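Local coordinates for LacI family sugar-binding transcriptional regulator (Enterococcus faecalis V583, PDB 4RK0), which binds a sugar, here ribose, between the two lobes of its periplasmic-binding-protein-like fold and probably represses transcription as a LacI-family regulator, at residues H135-V138 and N139-Q142; F67-S71 and S72-N76. All coordinates share one frame; numbering follows the deposited sequence.

Interaction 1 (H135-V138 and N139-Q142); sequences HAPV and NIQQ. With RIB (alpha-D-ribofuranose), chain E.
The ribose pocket is reached here by the N-terminal turn of helix 138-150, where P137, in the N-cap position, and A136 of the preceding loop meet I140 and Q141. Strand 127-132 leads into that loop, so the turn belongs to a beta-loop-alpha unit of the lobe built on the four-stranded parallel sheet. The carbonyl of P137 starts the helix: Q141 N donates to P137 O over 2.9 Å, and I140 N adds a weak bond to the same oxygen. One step on, Q142 N reaches V138 O at 2.8 Å. The P137 ring and I140 run alongside each other with their ends turned to the same side, CD of P137 4.0 Å from CD1 of I140, while the other branch of I140, CG2, packs on the A136 methyl. Q141 folds back over the loop. Its chain bends at chi2 (69°), which carries the amide to A136, and NE2 is bridged there by two waters: one accepts a hydrogen bond from NE2 and donates one to A136 O, the other accepts from both NE2 and A136 N. A136 N and O are thus each linked through a water to Q141 NE2. Facing the sugar, N139 holds CG between its backbone N and carbonyl carbon (chi1 67°), and the amide is swung so that OD1 lies 3.3 Å from CB of P137 while its nitrogen faces the ligand. D94 and Q95, which also bond the ribose, touch N139 and P137 respectively; R143, D214, N186 and Q231 supply further bonds. I140 adds a van der Waals contact, its CD1 3.8 Å from ribose O1, the same hydroxyl that N139 ND2 grips with a 2.9 Å bond at 163°.

Interaction 2 (F67-S71 and S72-N76); sequences FVIAS and SEISN
S71 OG accepts the backbone N-H of E73 over 3.2 Å, at an N-H...O angle of 153°, just where the chain leaves strand 66-69. The hydroxyl gets there because it stands anti to the S71 backbone N (chi1 164°), which swings it forward over the following residues. A serine oxygen taking the N-H two residues on makes this an ST turn, and it overlaps the type I beta turn that runs from S71 to I74. CB of E73 lies alongside the same oxygen, 3.4 Å from S71 OG, while the extended acid chain leads away toward A45 and H53. I69 and I74 pack across the bend at about a right angle: the CG2 branch of I69 comes to 4.0 Å from CB of I74 and also brushes its CG1. Both isoleucines also pack on I79 of helix 76-86, whose N-cap is S75, its OG bonded to T78 N. On the strand side, F67 and I69 pair with strand 90-93 and V68 with strand 9-14, so the turn links an interior strand of the mixed sheet to the helix that follows it.

Each interaction is a strand-to-helix connection in a different sheet: 67-76 leaves the mixed seven-stranded sheet, whereas 135-142 leaves the four-stranded parallel one. Their centres are 15 Å apart and their nearest atoms about 5 Å, without touching. Interaction 2 is largely buried, with isoleucine packing and one serine-to-backbone bond shaping a turn. Interaction 1 lies at the surface and is more polar; helix-start backbone bonds and bridging waters dominate, and two of its residues line the sugar pocket. Interaction 2 has no residue in that pocket, although the side chain of A70 is about 8 Å from the bound ribose.

Interaction 1 (H135-V138 and N139-Q142)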
loop_
_atom_site.group_PDB
_atom_site.type_symbol
_atom_site.label_atom_id
_atom_site.label_comp_id
_atom_site.label_asym_id
_atom_site.label_seq_id
_atom_site.Cartn_x
_atom_site.Cartn_y
_atom_site.Cartn_z
ATOM N N HIS A 135 -11.918 -4.673 20.825
ATOM C CA HIS A 135 -13.198 -4.776 20.095
ATOM C C HIS A 135 -12.936 -5.109 18.649
ATOM O O HIS A 135 -13.354 -4.419 17.723
ATOM C CB HIS A 135 -14.048 -3.502 20.244
ATOM C CG HIS A 135 -14.094 -2.995 21.653
ATOM N ND1 HIS A 135 -14.469 -3.795 22.716
ATOM C CD2 HIS A 135 -13.787 -1.786 22.181
ATOM C CE1 HIS A 135 -14.405 -3.094 23.834
ATOM N NE2 HIS A 135 -13.993 -1.873 23.537
ATOM N N ALA A 136 -12.226 -6.203 18.487
ATOM C CA ALA A 136 -11.744 -6.620 17.184
ATOM C C ALA A 136 -12.901 -7.015 16.281
ATOM O O ALA A 136 -13.890 -7.549 16.768
ATOM C CB ALA A 136 -10.798 -7.794 17.371
ATOM N N PRO A 137 -12.780 -6.784 14.956
ATOM C CA PRO A 137 -13.734 -7.370 14.021
ATOM C C PRO A 137 -13.795 -8.872 14.167
ATOM O O PRO A 137 -12.848 -9.479 14.662
ATOM C CB PRO A 137 -13.181 -6.974 12.650
ATOM C CG PRO A 137 -12.420 -5.722 12.913
ATOM C CD PRO A 137 -11.821 -5.896 14.274
ATOM N N VAL A 138 -14.926 -9.473 13.782
ATOM C CA VAL A 138 -15.130 -10.898 14.047
ATOM C C VAL A 138 -14.080 -11.804 13.383
ATOM O O VAL A 138 -13.594 -12.732 14.016
ATOM C CB VAL A 138 -16.554 -11.341 13.646
ATOM C CG1 VAL A 138 -16.712 -12.839 13.811
ATOM C CG2 VAL A 138 -17.574 -10.603 14.523
ATOM N N ASN A 139 -13.700 -11.489 12.145
ATOM C CA ASN A 139 -12.709 -12.266 11.448
ATOM C C ASN A 139 -11.396 -12.301 12.218
ATOM O O ASN A 139 -10.775 -13.346 12.356
ATOM C CB ASN A 139 -12.547 -11.760 9.994
ATOM C CG ASN A 139 -11.950 -10.345 9.895
ATOM O OD1 ASN A 139 -12.321 -9.405 10.628
ATOM N ND2 ASN A 139 -11.058 -10.173 8.928
ATOM N N ILE A 140 -11.029 -11.170 12.806
ATOM C CA ILE A 140 -9.793 -11.085 13.559
ATOM C C ILE A 140 -9.922 -11.820 14.886
ATOM O O ILE A 140 -9.031 -12.582 15.242
ATOM C CB ILE A 140 -9.356 -9.627 13.745
ATOM C CG1 ILE A 140 -8.933 -9.096 12.371
ATOM C CG2 ILE A 140 -8.231 -9.564 14.753
ATOM C CD1 ILE A 140 -8.805 -7.594 12.267
ATOM N N GLN A 141 -11.078 -11.667 15.545
ATOM C CA GLN A 141 -11.348 -12.345 16.785
ATOM C C GLN A 141 -11.243 -13.844 16.574
ATOM O O GLN A 141 -10.687 -14.536 17.399
ATOM C CB GLN A 141 -12.756 -11.988 17.340
ATOM C CG GLN A 141 -12.913 -12.387 18.809
ATOM C CD GLN A 141 -12.066 -11.546 19.762
ATOM O OE1 GLN A 141 -11.383 -12.067 20.656
ATOM N NE2 GLN A 141 -12.106 -10.240 19.578
ATOM N N GLN A 142 -11.762 -14.342 15.452
ATOM C CA GLN A 142 -11.605 -15.767 15.136
ATOM C C GLN A 142 -10.158 -16.284 15.132
ATOM O O GLN A 142 -9.919 -17.463 15.380
ATOM C CB GLN A 142 -12.270 -16.097 13.803
ATOM C CG GLN A 142 -13.785 -15.960 13.818
ATOM C CD GLN A 142 -14.464 -17.018 14.676
ATOM O OE1 GLN A 142 -14.943 -16.742 15.778
ATOM N NE2 GLN A 142 -14.510 -18.235 14.166
HETATM O O5 RIB E . -3.881 -6.961 7.749
HETATM C C5 RIB E . -5.122 -6.274 7.715
HETATM C C4 RIB E . -6.053 -7.128 8.461
HETATM O O4 RIB E . -7.362 -6.538 8.669
HETATM C C3 RIB E . -6.003 -8.309 7.513
HETATM O O3 RIB E . -5.465 -9.347 8.333
HETATM C C2 RIB E . -7.466 -8.380 7.066
HETATM O O2 RIB E . -7.972 -9.691 7.139
HETATM C C1 RIB E . -8.249 -7.309 7.846
HETATM O O1 RIB E . -9.401 -7.837 8.479
HETATM O O HOH W 1 -14.462 -9.043 18.895
HETATM O O HOH W 2 -11.559 -7.963 20.781
#

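Interaction 2 (F67-S71 and S72-N76)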
loop_
_atom_site.group_PDB
_atom_site.type_symbol
_atom_site.label_atom_id
_atom_site.label_comp_id
_atom_site.label_asym_id
_atom_site.label_seq_id
_atom_site.Cartn_x
_atom_site.Cartn_y
_atom_site.Cartn_z
ATOM N N PHE A 67 -22.065 -3.191 -4.717
ATOM C CA PHE A 67 -21.145 -2.812 -3.626
ATOM C C PHE A 67 -20.365 -4.001 -3.092
ATOM O O PHE A 67 -20.927 -5.050 -2.809
ATOM C CB PHE A 67 -21.900 -2.207 -2.408
ATOM C CG PHE A 67 -22.254 -0.755 -2.559
ATOM C CD1 PHE A 67 -21.288 0.221 -2.399
ATOM C CD2 PHE A 67 -23.564 -0.358 -2.837
ATOM C CE1 PHE A 67 -21.612 1.572 -2.530
ATOM C CE2 PHE A 67 -23.888 0.987 -2.974
ATOM C CZ PHE A 67 -22.913 1.951 -2.824
ATOM N N VAL A 68 -19.058 -3.812 -2.917
ATOM C CA VAL A 68 -18.248 -4.745 -2.129
ATOM C C VAL A 68 -18.009 -4.069 -0.763
ATOM O O VAL A 68 -17.487 -2.960 -0.744
ATOM C CB VAL A 68 -16.857 -4.961 -2.792
ATOM C CG1 VAL A 68 -16.025 -5.925 -1.970
ATOM C CG2 VAL A 68 -17.019 -5.469 -4.225
ATOM N N ILE A 69 -18.341 -4.759 0.316
ATOM C CA ILE A 69 -18.324 -4.197 1.679
ATOM C C ILE A 69 -17.400 -5.025 2.562
ATOM O O ILE A 69 -17.685 -6.140 2.936
ATOM C CB ILE A 69 -19.751 -4.044 2.308
ATOM C CG1 ILE A 69 -20.632 -3.184 1.391
ATOM C CG2 ILE A 69 -19.616 -3.407 3.695
ATOM C CD1 ILE A 69 -22.120 -3.226 1.666
ATOM N N ALA A 70 -16.240 -4.439 2.857
ATOM C CA ALA A 70 -15.243 -5.087 3.654
ATOM C C ALA A 70 -15.079 -4.406 5.029
ATOM O O ALA A 70 -14.232 -4.830 5.801
ATOM C CB ALA A 70 -13.891 -5.070 2.925
ATOM N N SER A 71 -15.850 -3.348 5.300
ATOM C CA SER A 71 -15.724 -2.542 6.534
ATOM C C SER A 71 -16.955 -2.755 7.403
ATOM O O SER A 71 -18.066 -2.746 6.890
ATOM C CB SER A 71 -15.584 -1.045 6.158
ATOM O OG SER A 71 -15.823 -0.177 7.258
ATOM N N SER A 72 -16.754 -2.946 8.709
ATOM C CA SER A 72 -17.853 -3.094 9.690
ATOM C C SER A 72 -18.573 -1.780 10.023
ATOM O O SER A 72 -19.550 -1.804 10.753
ATOM C CB SER A 72 -17.315 -3.686 11.002
ATOM O OG SER A 72 -16.268 -2.856 11.480
ATOM N N GLU A 73 -18.082 -0.662 9.493
ATOM C CA GLU A 73 -18.702 0.663 9.600
ATOM C C GLU A 73 -19.994 0.793 8.794
ATOM O O GLU A 73 -20.780 1.686 9.053
ATOM C CB GLU A 73 -17.701 1.777 9.233
ATOM C CG GLU A 73 -16.558 1.875 10.253
ATOM C CD GLU A 73 -15.600 3.030 10.002
ATOM O OE1 GLU A 73 -15.851 3.862 9.090
ATOM O OE2 GLU A 73 -14.604 3.127 10.747
ATOM N N ILE A 74 -20.250 -0.119 7.855
ATOM C CA ILE A 74 -21.578 -0.189 7.231
ATOM C C ILE A 74 -22.439 -1.173 8.020
ATOM O O ILE A 74 -22.086 -2.346 8.171
ATOM C CB ILE A 74 -21.485 -0.592 5.758
ATOM C CG1 ILE A 74 -20.555 0.362 4.996
ATOM C CG2 ILE A 74 -22.869 -0.607 5.129
ATOM C CD1 ILE A 74 -21.100 1.764 4.765
ATOM N N SER A 75 -23.562 -0.692 8.583
ATOM C CA SER A 75 -24.337 -1.519 9.480
ATOM C C SER A 75 -25.320 -2.352 8.678
ATOM O O SER A 75 -25.718 -1.967 7.582
ATOM C CB SER A 75 -25.121 -0.653 10.490
ATOM O OG SER A 75 -26.151 0.059 9.816
ATOM N N ASN A 76 -25.693 -3.485 9.253
ATOM C CA ASN A 76 -26.766 -4.330 8.739
ATOM C C ASN A 76 -28.069 -3.560 8.586
ATOM O O ASN A 76 -28.766 -3.749 7.599
ATOM C CB ASN A 76 -26.956 -5.568 9.625
ATOM C CG ASN A 76 -25.784 -6.536 9.538
ATOM O OD1 ASN A 76 -25.029 -6.515 8.568
ATOM N ND2 ASN A 76 -25.623 -7.384 10.553
#